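Long-range contacts in acetyl-CoA acetyltransferase (Mycobacterium smegmatis, PDB 4EGV), which probably acts as an acyltransferase, as a monomeric thiolase-like protein built on the thiolase fold: residues 19-30 against 270-280; 319-327 against 413-421. One frame throughout, in Å; residues are numbered along the deposited sequence.

Interaction 1: residues 19-30 against 270-280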
# COMPACT_ATOMS: atom_id res chain seq x y z
N THR A 19 20.25 -8.65 -17.17
CA THR A 19 19.75 -8.55 -15.82
C THR A 19 19.56 -7.07 -15.43
O THR A 19 20.45 -6.25 -15.63
CB THR A 19 20.67 -9.29 -14.84
OG1 THR A 19 20.83 -10.64 -15.28
CG2 THR A 19 20.11 -9.29 -13.43
N PRO A 20 18.37 -6.73 -14.89
CA PRO A 20 18.03 -5.38 -14.48
C PRO A 20 18.53 -5.01 -13.09
O PRO A 20 18.43 -5.78 -12.13
CB PRO A 20 16.52 -5.40 -14.50
CG PRO A 20 16.16 -6.77 -14.16
CD PRO A 20 17.22 -7.64 -14.75
N VAL A 21 19.11 -3.83 -13.00
CA VAL A 21 19.51 -3.26 -11.74
C VAL A 21 18.92 -1.86 -11.54
O VAL A 21 18.82 -1.07 -12.49
CB VAL A 21 21.07 -3.27 -11.58
CG1 VAL A 21 21.54 -4.63 -11.19
CG2 VAL A 21 21.77 -2.78 -12.83
N ILE A 22 18.51 -1.58 -10.31
CA ILE A 22 18.25 -0.19 -9.93
C ILE A 22 19.56 0.57 -9.67
O ILE A 22 20.36 0.14 -8.82
CB ILE A 22 17.28 -0.06 -8.76
CG1 ILE A 22 15.94 -0.60 -9.18
CG2 ILE A 22 17.16 1.40 -8.31
CD1 ILE A 22 14.89 -0.49 -8.12
N VAL A 23 19.79 1.64 -10.46
CA VAL A 23 21.04 2.40 -10.39
C VAL A 23 20.98 3.77 -9.74
O VAL A 23 21.99 4.22 -9.19
CB VAL A 23 21.82 2.47 -11.70
CG1 VAL A 23 22.12 1.09 -12.16
CG2 VAL A 23 21.09 3.27 -12.74
N GLY A 24 19.81 4.41 -9.78
CA GLY A 24 19.65 5.72 -9.21
C GLY A 24 18.30 5.88 -8.58
O GLY A 24 17.30 5.48 -9.16
N VAL A 25 18.26 6.46 -7.39
CA VAL A 25 16.99 6.72 -6.70
C VAL A 25 16.91 8.20 -6.32
O VAL A 25 17.93 8.86 -6.05
CB VAL A 25 16.76 5.74 -5.47
CG1 VAL A 25 16.66 4.33 -5.93
CG2 VAL A 25 17.81 5.86 -4.42
N GLY A 26 15.72 8.76 -6.31
CA GLY A 26 15.64 10.16 -5.99
C GLY A 26 14.45 10.49 -5.17
O GLY A 26 13.39 10.05 -5.46
N GLN A 27 14.66 11.30 -4.15
CA GLN A 27 13.53 11.84 -3.38
C GLN A 27 13.55 13.36 -3.30
O GLN A 27 14.58 13.94 -3.35
CB GLN A 27 13.54 11.23 -1.99
CG GLN A 27 12.97 9.87 -1.97
CD GLN A 27 13.12 9.24 -0.65
OE1 GLN A 27 14.20 8.73 -0.30
NE2 GLN A 27 12.03 9.22 0.12
N PHE A 28 12.41 13.99 -3.18
CA PHE A 28 12.34 15.42 -3.01
C PHE A 28 11.11 15.84 -2.24
O PHE A 28 10.03 15.33 -2.51
CB PHE A 28 12.32 16.10 -4.36
CG PHE A 28 12.33 17.59 -4.28
CD1 PHE A 28 13.48 18.27 -3.95
CD2 PHE A 28 11.17 18.33 -4.55
CE1 PHE A 28 13.52 19.66 -3.90
CE2 PHE A 28 11.17 19.71 -4.49
CZ PHE A 28 12.35 20.39 -4.18
N THR A 29 11.30 16.78 -1.31
CA THR A 29 10.20 17.39 -0.57
C THR A 29 10.32 18.92 -0.60
O THR A 29 11.42 19.45 -0.44
CB THR A 29 10.16 16.90 0.91
OG1 THR A 29 9.94 15.50 0.94
CG2 THR A 29 9.03 17.56 1.70
N GLU A 30 9.20 19.62 -0.81
CA GLU A 30 9.12 21.11 -0.72
C GLU A 30 8.20 21.64 0.41
O GLU A 30 7.11 21.11 0.65
CB GLU A 30 8.70 21.69 -2.07
CG GLU A 30 8.59 23.21 -2.11
CD GLU A 30 7.84 23.71 -3.34
OE1 GLU A 30 6.92 23.02 -3.87
OE2 GLU A 30 8.15 24.82 -3.79
N ASN A 270 4.11 18.21 -0.54
CA ASN A 270 4.77 18.30 -1.81
C ASN A 270 5.94 17.32 -1.80
O ASN A 270 6.88 17.55 -1.13
CB ASN A 270 5.24 19.73 -2.07
CG ASN A 270 4.10 20.70 -2.40
OD1 ASN A 270 4.05 21.23 -3.47
ND2 ASN A 270 3.26 20.97 -1.46
N GLN A 271 5.86 16.26 -2.59
CA GLN A 271 6.96 15.29 -2.65
C GLN A 271 7.02 14.51 -3.96
O GLN A 271 6.00 14.13 -4.52
CB GLN A 271 6.88 14.32 -1.46
CG GLN A 271 5.47 13.90 -1.10
CD GLN A 271 5.44 12.80 -0.06
OE1 GLN A 271 4.99 11.69 -0.32
NE2 GLN A 271 5.93 13.11 1.14
N GLY A 272 8.24 14.26 -4.44
CA GLY A 272 8.46 13.45 -5.62
C GLY A 272 9.43 12.34 -5.34
O GLY A 272 10.26 12.45 -4.46
N ALA A 273 9.30 11.25 -6.08
CA ALA A 273 10.24 10.15 -6.03
C ALA A 273 10.49 9.61 -7.45
O ALA A 273 9.59 9.63 -8.26
CB ALA A 273 9.74 9.09 -5.07
N ALA A 274 11.70 9.14 -7.75
CA ALA A 274 12.04 8.55 -9.04
C ALA A 274 12.97 7.36 -8.88
O ALA A 274 13.79 7.32 -7.98
CB ALA A 274 12.65 9.58 -9.93
N LEU A 275 12.82 6.37 -9.76
CA LEU A 275 13.76 5.25 -9.82
C LEU A 275 14.38 5.07 -11.20
O LEU A 275 13.71 5.02 -12.20
CB LEU A 275 13.08 3.93 -9.39
CG LEU A 275 12.20 3.91 -8.13
CD1 LEU A 275 11.28 2.71 -8.09
CD2 LEU A 275 13.03 4.02 -6.87
N LEU A 276 15.68 4.94 -11.24
CA LEU A 276 16.37 4.69 -12.47
C LEU A 276 16.86 3.26 -12.53
O LEU A 276 17.58 2.82 -11.68
CB LEU A 276 17.50 5.69 -12.60
CG LEU A 276 18.37 5.78 -13.87
CD1 LEU A 276 17.59 6.05 -15.20
CD2 LEU A 276 19.45 6.80 -13.57
N MSE A 277 16.48 2.56 -13.58
CA MSE A 277 16.70 1.13 -13.71
C MSE A 277 17.25 0.82 -15.08
O MSE A 277 16.93 1.49 -16.05
CB MSE A 277 15.38 0.45 -13.56
CG MSE A 277 15.44 -1.04 -13.29
SE MSE A 277 13.62 -1.84 -13.10
CE MSE A 277 12.75 -0.31 -12.26
N MSE A 278 18.07 -0.21 -15.15
CA MSE A 278 18.86 -0.50 -16.34
C MSE A 278 19.24 -1.97 -16.41
O MSE A 278 19.22 -2.67 -15.41
CB MSE A 278 20.19 0.25 -16.26
CG MSE A 278 20.32 1.53 -16.99
SE MSE A 278 22.04 2.41 -16.52
CE MSE A 278 22.63 1.06 -15.29
N SER A 279 19.64 -2.42 -17.60
CA SER A 279 20.35 -3.66 -17.76
C SER A 279 21.75 -3.44 -17.27
O SER A 279 22.30 -2.38 -17.40
CB SER A 279 20.34 -4.11 -19.22
OG SER A 279 20.93 -3.17 -20.06
N VAL A 280 22.33 -4.46 -16.68
CA VAL A 280 23.72 -4.47 -16.27
C VAL A 280 24.69 -4.07 -17.41
O VAL A 280 25.70 -3.41 -17.19
CB VAL A 280 23.98 -5.86 -15.57
CG1 VAL A 280 25.33 -6.48 -15.87
CG2 VAL A 280 23.67 -5.77 -14.10
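Pro20 to Thr29 pairs edge to edge with Gln271 to Ser279 as two antiparallel strands of the thiolase fold, their short axes running at 145° to each other. Backbone hydrogen bonds carry the pairing. Reciprocal bonds join Val21 with Met278, Gly26 with Ala274 and Phe28 with Gly272, and Glu30 N reaches Asn270 O at the far end. The alternation breaks at a classic beta bulge, where Val23 and Gly24 both face Leu276. Leu276 O takes Val23 N at 2.8 Å and, weakly, Gly24 N at 3.3 Å, while Leu276 N returns a bond to Gly24 O of 2.7 Å. Val23 has the helix-like psi of -27° that such a bulge needs. CA-H...O contacts fill in between these bonds, for example Ala273 CA to Gly26 O at 3.2 Å.

Apolar contacts divide between the two faces. On the face of Ile22, Val25, Leu275 and Met277, Val25 CG1 meets Leu275 CD2 obliquely at 3.8 Å, and Ile22 CG1 lies 4.2 Å from CG of the selenomethionine Met277. Helices 117-130 and 383-397 pack on this side, through Met277 and Val25 respectively. Toward the other face, Leu276 swings CG anti to its own N (chi1 -175°), which brings CG to 3.9 Å from Val23 CG2. On this face Gly24, Gly26 and Gly272 bring no side chain, and Ala274 packs on Phe140 of strand 136-143.

Polar groups facing away from the pairing are met by other parts of the chain: Thr29 OG1 bonds Tyr233 O, and the backbone N of Val25 bonds Asp56 OD2. Ser279 is the N-cap of helix 280-286, its OG also bonded to Ser282 OG; just past it, Val280 N donates to Thr19 O at 2.8 Å.

Interaction 2: residues 319-327 against 413-421; sequences SVTAVNEAL and SKYSVGIYS
The Tyr415 ring has Ser319 over one face: CB stands 4.1 Å from the ring centroid and 24° off the normal, a CH-pi contact displaced toward the rim. At the ring edge, near its plane, Ala322 CB approaches CD2 at 4.5 Å, and Val323 CG2 comes in obliquely to CE2. Ser319 OG, passing beside Tyr415 CB, is hydrogen-bonded to Ser316 OG, just ahead of helix 317-330.

Farther along the strand the side-chain contacts are aliphatic. Val417 straddles the helix surface: with CG1 anti to the backbone N (chi1 -175°), that methyl meets Ala326 CB at 3.8 Å, while CG2 turns to Val323 CG2 at 3.8 Å and Ala322 CB at 4.0 Å. Ile419 sends CD1 against the carbonyl oxygen of Ala326 and onto Leu327, whose side chain it crosses at about a right angle.

The short axes lie 7.8 Å apart and 20° from parallel, a close approach in which Ala322 and Ala326, one turn apart, face the strand. Helix 348-357 adds Ile353 against Val323 and Tyr415, and strands 294-303 and 402-409 flank strand 414-421 with backbone hydrogen bonds.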
# COMPACT_ATOMS: atom_id res chain seq x y z
N SER A 319 -2.33 -11.07 -0.28
CA SER A 319 -1.18 -10.26 0.07
C SER A 319 -0.08 -11.11 0.64
O SER A 319 1.07 -10.89 0.40
CB SER A 319 -1.60 -9.15 1.03
OG SER A 319 -2.75 -8.49 0.53
N VAL A 320 -0.46 -12.10 1.40
CA VAL A 320 0.47 -12.98 2.06
C VAL A 320 1.12 -13.88 1.02
O VAL A 320 2.32 -14.09 1.05
CB VAL A 320 -0.28 -13.84 3.10
CG1 VAL A 320 0.66 -14.81 3.81
CG2 VAL A 320 -1.04 -12.95 4.08
N THR A 321 0.32 -14.38 0.10
CA THR A 321 0.79 -15.18 -0.99
C THR A 321 1.83 -14.44 -1.82
O THR A 321 2.85 -15.03 -2.21
CB THR A 321 -0.38 -15.63 -1.89
OG1 THR A 321 -1.35 -16.28 -1.08
CG2 THR A 321 0.08 -16.63 -2.97
N ALA A 322 1.60 -13.15 -2.06
CA ALA A 322 2.55 -12.31 -2.79
C ALA A 322 3.84 -12.23 -2.05
O ALA A 322 4.88 -12.38 -2.66
CB ALA A 322 1.98 -10.91 -3.06
N VAL A 323 3.77 -11.99 -0.75
CA VAL A 323 4.96 -11.96 0.09
C VAL A 323 5.73 -13.27 0.04
O VAL A 323 6.93 -13.27 -0.15
CB VAL A 323 4.63 -11.60 1.54
CG1 VAL A 323 5.77 -11.94 2.47
CG2 VAL A 323 4.29 -10.12 1.66
N ASN A 324 5.04 -14.39 0.17
CA ASN A 324 5.68 -15.69 0.17
C ASN A 324 6.29 -16.10 -1.16
O ASN A 324 7.36 -16.69 -1.18
CB ASN A 324 4.74 -16.78 0.68
CG ASN A 324 4.66 -16.82 2.19
OD1 ASN A 324 5.62 -16.46 2.88
ND2 ASN A 324 3.51 -17.24 2.72
N GLU A 325 5.61 -15.78 -2.26
CA GLU A 325 6.12 -16.01 -3.60
C GLU A 325 7.36 -15.14 -3.91
O GLU A 325 8.31 -15.61 -4.56
CB GLU A 325 5.01 -15.82 -4.63
CG GLU A 325 5.44 -15.75 -6.11
CD GLU A 325 5.99 -17.07 -6.65
OE1 GLU A 325 5.84 -18.10 -6.00
OE2 GLU A 325 6.57 -17.06 -7.75
N ALA A 326 7.36 -13.90 -3.45
CA ALA A 326 8.50 -13.02 -3.59
C ALA A 326 9.68 -13.50 -2.82
O ALA A 326 10.79 -13.28 -3.22
CB ALA A 326 8.14 -11.68 -3.15
N LEU A 327 9.44 -14.14 -1.68
CA LEU A 327 10.46 -14.79 -0.88
C LEU A 327 11.07 -15.97 -1.61
O LEU A 327 12.28 -16.13 -1.63
CB LEU A 327 9.86 -15.23 0.46
CG LEU A 327 10.24 -14.62 1.81
CD1 LEU A 327 10.96 -13.31 1.70
CD2 LEU A 327 9.03 -14.46 2.70
N SER A 413 -6.96 -4.50 -2.05
CA SER A 413 -7.35 -5.19 -3.30
C SER A 413 -6.14 -5.74 -4.03
O SER A 413 -6.22 -6.72 -4.72
CB SER A 413 -8.14 -4.28 -4.26
OG SER A 413 -9.27 -3.72 -3.68
N LYS A 414 -5.02 -5.06 -3.88
CA LYS A 414 -3.83 -5.30 -4.66
C LYS A 414 -2.58 -5.21 -3.78
O LYS A 414 -2.45 -4.33 -2.94
CB LYS A 414 -3.73 -4.28 -5.80
CG LYS A 414 -4.38 -4.69 -7.07
CD LYS A 414 -4.53 -3.49 -7.95
CE LYS A 414 -5.22 -3.81 -9.29
NZ LYS A 414 -4.84 -2.82 -10.36
N TYR A 415 -1.66 -6.15 -4.01
CA TYR A 415 -0.40 -6.17 -3.31
C TYR A 415 0.77 -6.60 -4.20
O TYR A 415 0.71 -7.57 -4.94
CB TYR A 415 -0.52 -7.05 -2.10
CG TYR A 415 0.29 -6.56 -0.97
CD1 TYR A 415 -0.21 -5.58 -0.12
CD2 TYR A 415 1.56 -7.11 -0.71
CE1 TYR A 415 0.53 -5.12 0.99
CE2 TYR A 415 2.31 -6.68 0.39
CZ TYR A 415 1.78 -5.67 1.25
OH TYR A 415 2.51 -5.23 2.32
N SER A 416 1.85 -5.83 -4.13
CA SER A 416 3.03 -6.00 -4.95
C SER A 416 4.21 -5.93 -4.06
O SER A 416 4.34 -5.05 -3.24
CB SER A 416 3.13 -4.92 -6.02
OG SER A 416 2.26 -5.18 -7.08
N VAL A 417 5.08 -6.90 -4.24
CA VAL A 417 6.22 -7.05 -3.37
C VAL A 417 7.48 -7.03 -4.20
O VAL A 417 7.52 -7.56 -5.27
CB VAL A 417 6.12 -8.35 -2.47
CG1 VAL A 417 7.27 -8.41 -1.50
CG2 VAL A 417 4.81 -8.42 -1.73
N GLY A 418 8.49 -6.34 -3.71
CA GLY A 418 9.82 -6.42 -4.23
C GLY A 418 10.83 -6.68 -3.13
O GLY A 418 10.72 -6.17 -2.01
N ILE A 419 11.83 -7.50 -3.43
CA ILE A 419 12.92 -7.76 -2.52
C ILE A 419 14.16 -7.34 -3.25
O ILE A 419 14.38 -7.72 -4.36
CB ILE A 419 12.99 -9.24 -2.08
CG1 ILE A 419 11.67 -9.65 -1.41
CG2 ILE A 419 14.19 -9.44 -1.18
CD1 ILE A 419 11.61 -11.04 -0.85
N TYR A 420 14.97 -6.52 -2.58
CA TYR A 420 16.17 -5.89 -3.11
C TYR A 420 17.45 -6.32 -2.36
O TYR A 420 17.41 -6.58 -1.16
CB TYR A 420 15.99 -4.38 -3.03
CG TYR A 420 14.78 -3.89 -3.77
CD1 TYR A 420 14.87 -3.59 -5.11
CD2 TYR A 420 13.56 -3.75 -3.16
CE1 TYR A 420 13.76 -3.17 -5.82
CE2 TYR A 420 12.48 -3.33 -3.85
CZ TYR A 420 12.58 -3.05 -5.19
OH TYR A 420 11.51 -2.60 -5.92
N SER A 421 18.57 -6.39 -3.09
CA SER A 421 19.91 -6.73 -2.57
C SER A 421 21.02 -6.38 -3.56
O SER A 421 20.82 -6.33 -4.76
CB SER A 421 20.02 -8.21 -2.28
OG SER A 421 21.26 -8.50 -1.72

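How the interactions relate
Interaction 1 closes in the sequence before interaction 2 opens, and their centres lie about 20 Å apart, yet both belong to one continuous sheet. Strand 294-303 bridges them: Val294 bonds the backbone of Ile22, while Ala300 and Met302 bond Val417 and Tyr415. The two also touch directly, Ile22 CD1 packing 3.7 Å from Tyr420 CE1. Tyr420 lies on the strand side away from helix 317-330, where Gln119 of helix 117-130 bonds its OH; Ala122 and Ile129 of the same helix touch Met277. Interaction 1 is therefore strand pairing beside inner helices, and interaction 2 is helix packing on the reverse side of the sheet.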